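Local coordinates for putative cell filamentation protein (Bartonella quintana, PDB 4N67) that binds ADP through its Fic domain and probably transfers AMP from ATP to target proteins of the host cell, at residues Val79-Pro84 with Pro96-Lys101. The protein carries 2 engineered substitutions. Residues are numbered along the deposited sequence; the frame is centred on the assembly and turned at random.
Sequences VTRDQP and PAMRPK. With ADP (adenosine-5'-diphosphate), chain B.
At the base of the flap of this Fic domain, the hairpin of strands 85-86 and 92-93, Arg81 reaches from the loop before the flap to Pro96 and Met98 in the loop after it. One long side chain ties two flanking loops together: that is the principle at work. With chi1 at 64°, the extended Arg81 chain carries the guanidinium to the second loop. There NH2 gives a weak, bent hydrogen bond to Pro96 O (2.9 Å, 125° at the hydrogen), with the carbonyl at the edge of the group. In one of its two conformers, and so only provisionally, Met98 covers the rim of one face, its CG 3.8 Å from Arg81 NH2 and its SD 3.5 Å from Arg81 CD. Stronger ties to the carbonyls of His153, Ala108 and Met95 also hold this buried guanidinium, fixing its rotation. The type I turn Thr80-Gln83, which presents Arg81, is braced by Thr80 OG1, which donates to the syn side of Asp82 OD1 (2.6 Å), and by Gln83 N bonded to Thr80 O. Further along, Pro100 CB lies 3.5 Å from N6 of ADP. The contact thus roots, beside the nucleotide site, the flap hairpin that in Fic proteins generally positions the target segment, and probably does so here.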
ATOM      1  N   VAL A  79       3.240   2.390  11.227  1.00 11.22           N
ATOM      2  CA  VAL A  79       3.304   3.821  11.583  1.00 11.50           C
ATOM      3  C   VAL A  79       3.507   4.625  10.301  1.00 11.45           C
ATOM      4  O   VAL A  79       4.409   4.326   9.502  1.00 11.97           O
ATOM      5  CB  VAL A  79       4.449   4.093  12.583  1.00 12.10           C
ATOM      6  CG1 VAL A  79       4.446   5.560  13.014  1.00 12.84           C
ATOM      7  CG2 VAL A  79       4.347   3.177  13.780  1.00 12.55           C
ATOM      8  N   THR A  80       2.689   5.655  10.118  1.00 11.85           N
ATOM      9  CA  THR A  80       2.796   6.478   8.913  1.00 12.04           C
ATOM     10  C   THR A  80       3.933   7.492   9.059  1.00 12.61           C
ATOM     11  O   THR A  80       4.314   7.865  10.164  1.00 13.47           O
ATOM     12  CB  THR A  80       1.449   7.140   8.548  1.00 12.50           C
ATOM     13  OG1 THR A  80       0.936   7.852   9.677  1.00 13.61           O
ATOM     14  CG2 THR A  80       0.449   6.104   8.068  1.00 12.49           C
ATOM     15  N   ARG A  81       4.457   7.939   7.932  1.00 12.54           N
ATOM     16  CA  ARG A  81       5.710   8.687   7.881  1.00 13.17           C
ATOM     17  C   ARG A  81       5.591  10.151   8.248  1.00 15.02           C
ATOM     18  O   ARG A  81       6.613  10.824   8.381  1.00 15.56           O
ATOM     19  CB  ARG A  81       6.367   8.526   6.500  1.00 12.84           C
ATOM     20  CG  ARG A  81       5.553   9.104   5.343  1.00 12.78           C
ATOM     21  CD  ARG A  81       6.202   8.903   3.976  1.00 12.40           C
ATOM     22  NE  ARG A  81       5.213   9.184   2.938  1.00 12.44           N
ATOM     23  CZ  ARG A  81       4.842  10.393   2.536  1.00 12.44           C
ATOM     24  NH1 ARG A  81       3.870  10.500   1.663  1.00 12.44           N
ATOM     25  NH2 ARG A  81       5.501  11.481   2.942  1.00 12.98           N
ATOM     26  N   ASP A  82       4.363  10.605   8.449  1.00 16.33           N
ATOM     27  CA  ASP A  82       4.113  11.938   8.961  1.00 19.00           C
ATOM     28  C   ASP A  82       4.351  11.985  10.462  1.00 21.25           C
ATOM     29  O   ASP A  82       4.583  13.071  11.004  1.00 24.30           O
ATOM     30  CB  ASP A  82       2.696  12.399   8.622  1.00 19.79           C
ATOM     31  CG  ASP A  82       1.621  11.465   9.128  1.00 20.36           C
ATOM     32  OD1 ASP A  82       1.767  10.210   9.074  1.00 19.09           O
ATOM     33  OD2 ASP A  82       0.587  11.959   9.558  1.00 23.01           O
ATOM     34  N   GLN A  83       4.284  10.830  11.119  1.00 21.04           N
ATOM     35  CA  GLN A  83       4.291  10.729  12.584  1.00 23.88           C
ATOM     36  C   GLN A  83       5.703  10.472  13.069  1.00 22.89           C
ATOM     37  O   GLN A  83       6.376   9.605  12.538  1.00 23.85           O
ATOM     38  CB  GLN A  83       3.373   9.597  13.034  1.00 26.03           C
ATOM     39  CG  GLN A  83       1.916   9.868  12.680  1.00 30.08           C
ATOM     40  CD  GLN A  83       0.967   8.817  13.223  1.00 34.37           C
ATOM     41  OE1 GLN A  83       1.340   7.991  14.059  1.00 41.55           O
ATOM     42  NE2 GLN A  83      -0.271   8.849  12.757  1.00 37.56           N
ATOM     43  N   PRO A  84       6.151  11.201  14.090  1.00 22.46           N
ATOM     44  CA  PRO A  84       7.475  10.885  14.639  1.00 21.58           C
ATOM     45  C   PRO A  84       7.471   9.489  15.228  1.00 19.72           C
ATOM     46  O   PRO A  84       6.477   9.081  15.861  1.00 20.77           O
ATOM     47  CB  PRO A  84       7.662  11.930  15.735  1.00 23.41           C
ATOM     48  CG  PRO A  84       6.731  13.035  15.376  1.00 25.16           C
ATOM     49  CD  PRO A  84       5.547  12.345  14.787  1.00 23.94           C
ATOM     50  N   PRO A  96       7.975  13.415   6.209  1.00 16.66           N
ATOM     51  CA  PRO A  96       6.692  13.959   5.780  1.00 17.10           C
ATOM     52  C   PRO A  96       6.618  14.237   4.295  1.00 16.73           C
ATOM     53  O   PRO A  96       5.521  14.266   3.740  1.00 16.81           O
ATOM     54  CB  PRO A  96       6.556  15.262   6.573  1.00 18.39           C
ATOM     55  CG  PRO A  96       7.789  15.417   7.340  1.00 18.85           C
ATOM     56  CD  PRO A  96       8.568  14.164   7.328  1.00 17.82           C
ATOM     57  N   ALA A  97       7.765  14.442   3.662  1.00 17.20           N
ATOM     58  CA  ALA A  97       7.781  14.705   2.226  1.00 18.35           C
ATOM     59  C   ALA A  97       8.578  13.628   1.501  1.00 18.66           C
ATOM     60  O   ALA A  97       9.702  13.311   1.890  1.00 18.96           O
ATOM     61  CB  ALA A  97       8.373  16.077   1.946  1.00 19.42           C
ATOM     62  N   MET A  98       7.973  13.050   0.461  0.60 17.77           N
ATOM     63  CA  MET A  98       8.629  12.053  -0.406  0.60 17.51           C
ATOM     64  C   MET A  98       8.209  12.306  -1.850  0.60 18.50           C
ATOM     65  O   MET A  98       7.064  12.629  -2.115  0.60 17.64           O
ATOM     66  CB  MET A  98       8.271  10.603  -0.020  0.60 15.84           C
ATOM     67  CG  MET A  98       8.738  10.169   1.366  0.60 15.01           C
ATOM     68  SD  MET A  98       8.671   8.374   1.617  0.60 13.23           S
ATOM     69  CE  MET A  98      10.216   7.879   0.892  0.60 13.62           C
ATOM     70  N   ARG A  99       9.158  12.175  -2.776  1.00 20.99           N
ATOM     71  CA  ARG A  99       8.926  12.375  -4.222  1.00 22.78           C
ATOM     72  C   ARG A  99       9.625  11.233  -4.948  1.00 23.28           C
ATOM     73  O   ARG A  99      10.800  10.980  -4.666  1.00 23.32           O
ATOM     74  CB  ARG A  99       9.520  13.709  -4.685  1.00 24.62           C
ATOM     75  CG  ARG A  99       9.282  14.060  -6.153  1.00 26.98           C
ATOM     76  CD  ARG A  99       9.770  15.470  -6.493  1.00 29.00           C
ATOM     77  NE  ARG A  99      11.223  15.528  -6.678  1.00 32.24           N
ATOM     78  CZ  ARG A  99      11.912  16.625  -7.021  1.00 34.99           C
ATOM     79  NH1 ARG A  99      11.298  17.793  -7.216  1.00 37.25           N
ATOM     80  NH2 ARG A  99      13.230  16.560  -7.180  1.00 35.84           N
ATOM     81  N   PRO A 100       8.935  10.545  -5.879  1.00 23.69           N
ATOM     82  CA  PRO A 100       9.651   9.454  -6.559  1.00 24.71           C
ATOM     83  C   PRO A 100      10.807   9.997  -7.380  1.00 24.55           C
ATOM     84  O   PRO A 100      10.690  11.054  -7.995  1.00 25.85           O
ATOM     85  CB  PRO A 100       8.596   8.801  -7.459  1.00 24.86           C
ATOM     86  CG  PRO A 100       7.322   9.539  -7.278  1.00 24.80           C
ATOM     87  CD  PRO A 100       7.501  10.588  -6.215  1.00 23.76           C
ATOM     88  N   LYS A 101      11.924   9.282  -7.345  1.00 26.15           N
ATOM     89  CA  LYS A 101      13.112   9.627  -8.150  1.00 26.69           C
ATOM     90  C   LYS A 101      12.804   9.850  -9.619  1.00 26.58           C
ATOM     91  O   LYS A 101      12.055   9.096 -10.230  1.00 25.83           O
ATOM     92  CB  LYS A 101      14.124   8.506  -8.027  1.00 28.77           C
ATOM     93  CG  LYS A 101      14.803   8.449  -6.678  1.00 30.61           C
ATOM     94  CD  LYS A 101      15.901   7.399  -6.672  1.00 33.11           C
ATOM     95  CE  LYS A 101      16.777   7.482  -5.438  1.00 35.27           C
ATOM     96  NZ  LYS A 101      15.964   7.471  -4.195  1.00 36.15           N
TER
HETATM   97  PB  ADP B 301       7.872   1.631  -1.407  1.00 25.53           P
HETATM   98  O1B ADP B 301       8.944   2.730  -1.486  1.00 28.42           O
HETATM   99  O2B ADP B 301       6.669   2.137  -0.689  1.00 22.47           O
HETATM  100  O3B ADP B 301       8.375   0.306  -0.829  1.00 25.37           O
HETATM  101  PA  ADP B 301       6.688   0.610  -3.897  1.00 28.49           P
HETATM  102  O1A ADP B 301       7.476  -0.105  -5.005  1.00 32.23           O
HETATM  103  O2A ADP B 301       5.937  -0.275  -2.929  1.00 27.74           O
HETATM  104  O3A ADP B 301       7.714   1.527  -3.004  1.00 29.46           O
HETATM  105  O5' ADP B 301       5.752   1.680  -4.604  1.00 27.55           O
HETATM  106  C5' ADP B 301       4.615   2.245  -3.941  1.00 25.96           C
HETATM  107  C4' ADP B 301       3.567   2.568  -5.001  1.00 26.56           C
HETATM  108  O4' ADP B 301       4.000   3.707  -5.771  1.00 27.49           O
HETATM  109  C3' ADP B 301       3.318   1.416  -5.969  1.00 25.72           C
HETATM  110  O3' ADP B 301       1.904   1.237  -6.190  1.00 24.64           O
HETATM  111  C2' ADP B 301       4.014   1.872  -7.238  1.00 26.11           C
HETATM  112  O2' ADP B 301       3.463   1.333  -8.447  1.00 27.07           O
HETATM  113  C1' ADP B 301       3.845   3.361  -7.163  1.00 27.55           C
HETATM  114  N9  ADP B 301       4.817   4.144  -7.952  1.00 27.94           N
HETATM  115  C8  ADP B 301       6.037   3.784  -8.399  1.00 29.57           C
HETATM  116  N7  ADP B 301       6.577   4.842  -9.051  1.00 30.36           N
HETATM  117  C5  ADP B 301       5.719   5.869  -9.022  1.00 30.15           C
HETATM  118  C6  ADP B 301       5.664   7.250  -9.520  1.00 31.72           C
HETATM  119  N6  ADP B 301       6.749   7.724 -10.205  1.00 33.77           N
HETATM  120  N1  ADP B 301       4.586   8.011  -9.274  1.00 30.62           N
HETATM  121  C2  ADP B 301       3.536   7.499  -8.573  1.00 30.37           C
HETATM  122  N3  ADP B 301       3.527   6.232  -8.101  1.00 27.32           N
HETATM  123  C4  ADP B 301       4.551   5.399  -8.279  1.00 27.43           C